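Long-range contacts in tannase (Lactobacillus plantarum, PDB 3WA7), which acts as a tannase (EC 3.1.1.20), an alpha/beta-hydrolase that cleaves the galloyl ester bonds of tannins: residues A129-I133 against L390-I394; T365-F371 against A383-D387. All coordinates share one frame; numbering follows the deposited sequence.

In the fold
The two contacts have their centres about 13 Å apart, on the same side of the chain's centre, and helix 388-393 ties them together. Interaction 1 packs the C-terminal end of that helix, in the long insertion between sheet strands 199-203 and 410-414, against the start of helix 131-145. No hydrogen bond passes between its segments. Interaction 2 lies farther out, within the insertion, where two loop segments flanking helix 373-377 meet through backbone hydrogen bonds, waters and a lysine chain. Both are partly buried, but interaction 1 has no exposed touching residue and interaction 2 has three. Asp387, ending the second segment, caps helix 388-393 through OD2 to N of Leu390, and CD1 of Ile391 packs on the carbonyl oxygens of Phe371 and Ala386.

Interaction 1: residues A129-I133 against L390-I394; sequences APAFI and LIQAI
The backbone N of Ile394 is held by two carbonyls as helix 388-393 ends: it bonds to O of Leu390 at 3.2 Å and, weakly, to O of Ile391. These bonds end the helix at Ile394, whose side chain, with that of Leu390, faces Ala129-Ile133, where a cis peptide before Pro130 leads into helix 131-145. CD1 of Leu390 lies against the Pro130 ring, 3.8 Å from CD of Pro130 and nearly as near to CB. Its other methyl, CD2, reaches the backbone O of Ala129. In Ile394, CG1 sits between the backbone N and the carbonyl carbon (chi1 66°) with CG2 beside the N, which sends CD1 to CB of Ala129 and brings CG2 to CB of Pro130, at 4.0 Å, and to the Phe132 ring. That ring presents its edge, with CZ 4.2 Å from CB of Ile394 close to the ring plane, while Tyr78 meets it edge-to-face. Leu171 of helix 164-174, the helix that follows the probable nucleophile elbow, touches Phe132, Ile133 and Ile394 and adds to the cluster. The segment pair thus relies on apolar burial, with the backbone bond between Ala129 and Leu360 as a polar tie beside it.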
loop_
_atom_site.group_PDB
_atom_site.type_symbol
_atom_site.label_atom_id
_atom_site.label_comp_id
_atom_site.label_asym_id
_atom_site.label_seq_id
_atom_site.Cartn_x
_atom_site.Cartn_y
_atom_site.Cartn_z
ATOM N N ALA A 129 5.968 -10.078 -10.080
ATOM C CA ALA A 129 5.450 -10.808 -8.922
ATOM C C ALA A 129 6.094 -12.182 -8.769
ATOM O O ALA A 129 6.237 -12.916 -9.749
ATOM C CB ALA A 129 3.930 -10.945 -9.026
ATOM N N PRO A 130 6.455 -12.569 -7.531
ATOM C CA PRO A 130 6.310 -11.841 -6.264
ATOM C C PRO A 130 7.580 -11.131 -5.781
ATOM O O PRO A 130 7.780 -10.969 -4.574
ATOM C CB PRO A 130 5.907 -12.947 -5.306
ATOM C CG PRO A 130 6.831 -14.061 -5.747
ATOM C CD PRO A 130 6.808 -13.981 -7.272
ATOM N N ALA A 131 8.426 -10.704 -6.712
ATOM C CA ALA A 131 9.686 -10.048 -6.363
ATOM C C ALA A 131 9.570 -8.951 -5.309
ATOM O O ALA A 131 10.368 -8.904 -4.373
ATOM C CB ALA A 131 10.347 -9.483 -7.620
ATOM N N PHE A 132 8.578 -8.077 -5.451
ATOM C CA PHE A 132 8.421 -6.978 -4.504
ATOM C C PHE A 132 8.276 -7.417 -3.049
ATOM O O PHE A 132 8.919 -6.847 -2.157
ATOM C CB PHE A 132 7.246 -6.071 -4.923
ATOM C CG PHE A 132 5.882 -6.641 -4.637
ATOM C CD1 PHE A 132 5.142 -6.191 -3.545
ATOM C CD2 PHE A 132 5.323 -7.604 -5.472
ATOM C CE1 PHE A 132 3.863 -6.687 -3.288
ATOM C CE2 PHE A 132 4.045 -8.111 -5.228
ATOM C CZ PHE A 132 3.311 -7.652 -4.134
ATOM N N ILE A 133 7.453 -8.432 -2.803
ATOM C CA ILE A 133 7.242 -8.908 -1.444
ATOM C C ILE A 133 8.387 -9.803 -0.973
ATOM O O ILE A 133 8.681 -9.866 0.218
ATOM C CB ILE A 133 5.876 -9.633 -1.310
ATOM C CG1 ILE A 133 5.635 -10.038 0.145
ATOM C CG2 ILE A 133 5.822 -10.835 -2.234
ATOM C CD1 ILE A 133 5.525 -8.866 1.107
ATOM N N LEU A 390 -0.129 -17.841 -7.238
ATOM C CA LEU A 390 0.653 -16.610 -7.119
ATOM C C LEU A 390 -0.262 -15.416 -6.866
ATOM O O LEU A 390 0.041 -14.548 -6.047
ATOM C CB LEU A 390 1.469 -16.375 -8.395
ATOM C CG LEU A 390 2.199 -15.027 -8.495
ATOM C CD1 LEU A 390 3.155 -14.857 -7.317
ATOM C CD2 LEU A 390 2.964 -14.966 -9.811
ATOM N N ILE A 391 -1.380 -15.367 -7.578
ATOM C CA ILE A 391 -2.331 -14.276 -7.403
ATOM C C ILE A 391 -2.791 -14.265 -5.943
ATOM O O ILE A 391 -2.825 -13.217 -5.294
ATOM C CB ILE A 391 -3.549 -14.462 -8.334
ATOM C CG1 ILE A 391 -3.101 -14.357 -9.794
ATOM C CG2 ILE A 391 -4.617 -13.430 -8.005
ATOM C CD1 ILE A 391 -4.188 -14.703 -10.800
ATOM N N GLN A 392 -3.124 -15.442 -5.429
ATOM C CA GLN A 392 -3.577 -15.582 -4.049
ATOM C C GLN A 392 -2.480 -15.221 -3.043
ATOM O O GLN A 392 -2.736 -14.559 -2.028
ATOM C CB GLN A 392 -4.040 -17.023 -3.810
ATOM C CG GLN A 392 -4.496 -17.315 -2.396
ATOM C CD GLN A 392 -4.880 -18.768 -2.205
ATOM O OE1 GLN A 392 -5.818 -19.263 -2.832
ATOM N NE2 GLN A 392 -4.150 -19.463 -1.342
ATOM N N ALA A 393 -1.258 -15.651 -3.339
ATOM C CA ALA A 393 -0.115 -15.402 -2.471
ATOM C C ALA A 393 0.199 -13.924 -2.244
ATOM O O ALA A 393 0.690 -13.554 -1.174
ATOM C CB ALA A 393 1.121 -16.112 -3.028
ATOM N N ILE A 394 -0.072 -13.075 -3.231
ATOM C CA ILE A 394 0.228 -11.657 -3.054
ATOM C C ILE A 394 -0.981 -10.810 -2.665
ATOM O O ILE A 394 -0.916 -9.581 -2.682
ATOM C CB ILE A 394 0.897 -11.035 -4.306
ATOM C CG1 ILE A 394 -0.075 -11.013 -5.484
ATOM C CG2 ILE A 394 2.164 -11.806 -4.650
ATOM C CD1 ILE A 394 0.428 -10.164 -6.640
#

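Interaction 2: residues T365-F371 against A383-D387; sequences TAKAKHF and AQLAD
Segments Thr365-Phe371 and Ala383-Asp387 cross at a wide angle and touch in the parallel sense at one bridge, His370 with Leu385. The N of His370 donates to O of Gln384 at 3.0 Å, with an N-H...O angle of 162°. In return, N of Ala386 donates to O of His370 at 2.9 Å, a straighter bond at 173°. One step earlier a water replaces the direct bond, donating to O of Ala368 at 2.7 Å and accepting from N of Gln384. The short connection, which includes helix 373-377, brings the chain back within the insertion of this alpha/beta-hydrolase for that single parallel bridge. Lys369 has CG opposite its own carbonyl carbon (chi1 -68°) and then stretches out fully across the other backbone, its CD 3.8 Å from CA of Ala386. Its NZ forms a salt bridge with OD2 of Asp363 and also donates to two waters. One of these accepts from N of Asp387; the other donates to O of Leu385 at 2.8 Å and weakly to OE1 of Gln384, so the ammonium's link to the second segment is carried by water. The extended Gln384 chain runs obliquely across Lys369, its NE2 beside CB of Ala366 and 3.7 Å from OG1 of Thr365, which is bonded to Asp363. The His370 ring meets CB of Ala383 obliquely, CD2 at 3.5 Å, and is fixed at both nitrogens: ND1 by Asp349, which also takes N of Phe371, and NE2 by Ser379. Leu385 curls its CD1 back to lie 3.8 Å from CA of Phe371.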
loop_
_atom_site.group_PDB
_atom_site.type_symbol
_atom_site.label_atom_id
_atom_site.label_comp_id
_atom_site.label_asym_id
_atom_site.label_seq_id
_atom_site.Cartn_x
_atom_site.Cartn_y
_atom_site.Cartn_z
ATOM N N THR A 365 8.778 -15.410 -19.072
ATOM C CA THR A 365 8.396 -15.603 -20.469
ATOM C C THR A 365 7.572 -14.469 -21.067
ATOM O O THR A 365 7.910 -13.943 -22.129
ATOM C CB THR A 365 7.583 -16.901 -20.661
ATOM O OG1 THR A 365 6.352 -16.814 -19.930
ATOM C CG2 THR A 365 8.368 -18.092 -20.180
ATOM N N ALA A 366 6.490 -14.096 -20.387
ATOM C CA ALA A 366 5.605 -13.048 -20.878
ATOM C C ALA A 366 5.797 -11.721 -20.167
ATOM O O ALA A 366 5.903 -11.669 -18.942
ATOM C CB ALA A 366 4.151 -13.496 -20.753
ATOM N N LYS A 367 5.835 -10.644 -20.942
ATOM C CA LYS A 367 6.007 -9.317 -20.369
ATOM C C LYS A 367 4.820 -8.973 -19.472
ATOM O O LYS A 367 4.965 -8.259 -18.484
ATOM C CB LYS A 367 6.128 -8.266 -21.473
ATOM C CG LYS A 367 6.287 -6.848 -20.938
ATOM C CD LYS A 367 6.390 -5.826 -22.056
ATOM C CE LYS A 367 6.565 -4.425 -21.492
ATOM N NZ LYS A 367 6.685 -3.403 -22.572
ATOM N N ALA A 368 3.644 -9.480 -19.824
ATOM C CA ALA A 368 2.449 -9.207 -19.035
ATOM C C ALA A 368 1.458 -10.353 -19.141
ATOM O O ALA A 368 1.519 -11.148 -20.074
ATOM C CB ALA A 368 1.800 -7.910 -19.507
ATOM N N LYS A 369 0.549 -10.434 -18.173
ATOM C CA LYS A 369 -0.469 -11.480 -18.159
ATOM C C LYS A 369 -1.777 -10.953 -17.588
ATOM O O LYS A 369 -1.819 -9.889 -16.968
ATOM C CB LYS A 369 -0.036 -12.663 -17.283
ATOM C CG LYS A 369 1.139 -13.490 -17.777
ATOM C CD LYS A 369 1.312 -14.714 -16.883
ATOM C CE LYS A 369 2.524 -15.553 -17.272
ATOM N NZ LYS A 369 2.669 -16.751 -16.384
ATOM N N HIS A 370 -2.849 -11.703 -17.815
ATOM C CA HIS A 370 -4.138 -11.347 -17.243
ATOM C C HIS A 370 -4.129 -12.025 -15.879
ATOM O O HIS A 370 -3.306 -12.913 -15.630
ATOM C CB HIS A 370 -5.284 -11.893 -18.096
ATOM C CG HIS A 370 -5.436 -11.198 -19.411
ATOM N ND1 HIS A 370 -5.688 -9.848 -19.513
ATOM C CD2 HIS A 370 -5.364 -11.665 -20.681
ATOM C CE1 HIS A 370 -5.763 -9.511 -20.789
ATOM N NE2 HIS A 370 -5.570 -10.595 -21.517
ATOM N N PHE A 371 -5.020 -11.603 -14.988
ATOM C CA PHE A 371 -5.092 -12.192 -13.657
ATOM C C PHE A 371 -6.536 -12.377 -13.208
ATOM O O PHE A 371 -6.823 -12.528 -12.018
ATOM C CB PHE A 371 -4.300 -11.346 -12.650
ATOM C CG PHE A 371 -4.537 -9.863 -12.765
ATOM C CD1 PHE A 371 -5.457 -9.223 -11.937
ATOM C CD2 PHE A 371 -3.824 -9.103 -13.690
ATOM C CE1 PHE A 371 -5.657 -7.843 -12.028
ATOM C CE2 PHE A 371 -4.016 -7.728 -13.790
ATOM C CZ PHE A 371 -4.935 -7.096 -12.955
ATOM N N ALA A 383 -2.477 -13.884 -24.969
ATOM C CA ALA A 383 -2.112 -13.763 -23.563
ATOM C C ALA A 383 -2.281 -15.018 -22.717
ATOM O O ALA A 383 -3.006 -15.946 -23.079
ATOM C CB ALA A 383 -2.905 -12.623 -22.939
ATOM N N GLN A 384 -1.599 -15.015 -21.575
ATOM C CA GLN A 384 -1.651 -16.109 -20.615
ATOM C C GLN A 384 -2.293 -15.579 -19.340
ATOM O O GLN A 384 -2.254 -14.378 -19.072
ATOM C CB GLN A 384 -0.245 -16.598 -20.262
ATOM C CG GLN A 384 0.567 -17.179 -21.401
ATOM C CD GLN A 384 1.957 -17.582 -20.941
ATOM O OE1 GLN A 384 2.108 -18.401 -20.034
ATOM N NE2 GLN A 384 2.979 -16.999 -21.556
ATOM N N LEU A 385 -2.874 -16.482 -18.559
ATOM C CA LEU A 385 -3.497 -16.122 -17.290
ATOM C C LEU A 385 -2.495 -16.480 -16.195
ATOM O O LEU A 385 -1.981 -17.598 -16.156
ATOM C CB LEU A 385 -4.800 -16.911 -17.098
ATOM C CG LEU A 385 -5.556 -16.781 -15.773
ATOM C CD1 LEU A 385 -6.036 -15.350 -15.563
ATOM C CD2 LEU A 385 -6.741 -17.736 -15.787
ATOM N N ALA A 386 -2.209 -15.529 -15.312
ATOM C CA ALA A 386 -1.256 -15.763 -14.232
ATOM C C ALA A 386 -1.674 -16.907 -13.307
ATOM O O ALA A 386 -2.862 -17.191 -13.138
ATOM C CB ALA A 386 -1.065 -14.483 -13.424
ATOM N N ASP A 387 -0.677 -17.554 -12.712
ATOM C CA ASP A 387 -0.887 -18.666 -11.792
ATOM C C ASP A 387 -1.800 -18.261 -10.635
ATOM O O ASP A 387 -1.542 -17.274 -9.948
ATOM C CB ASP A 387 0.463 -19.134 -11.247
ATOM C CG ASP A 387 0.333 -20.302 -10.297
ATOM O OD1 ASP A 387 0.024 -21.418 -10.763
ATOM O OD2 ASP A 387 0.533 -20.101 -9.084
HETATM O O HOH W 1 0.585 -13.206 -21.504
HETATM O O HOH W 2 2.140 -16.759 -13.492
HETATM O O HOH W 3 0.525 -18.485 -16.974
#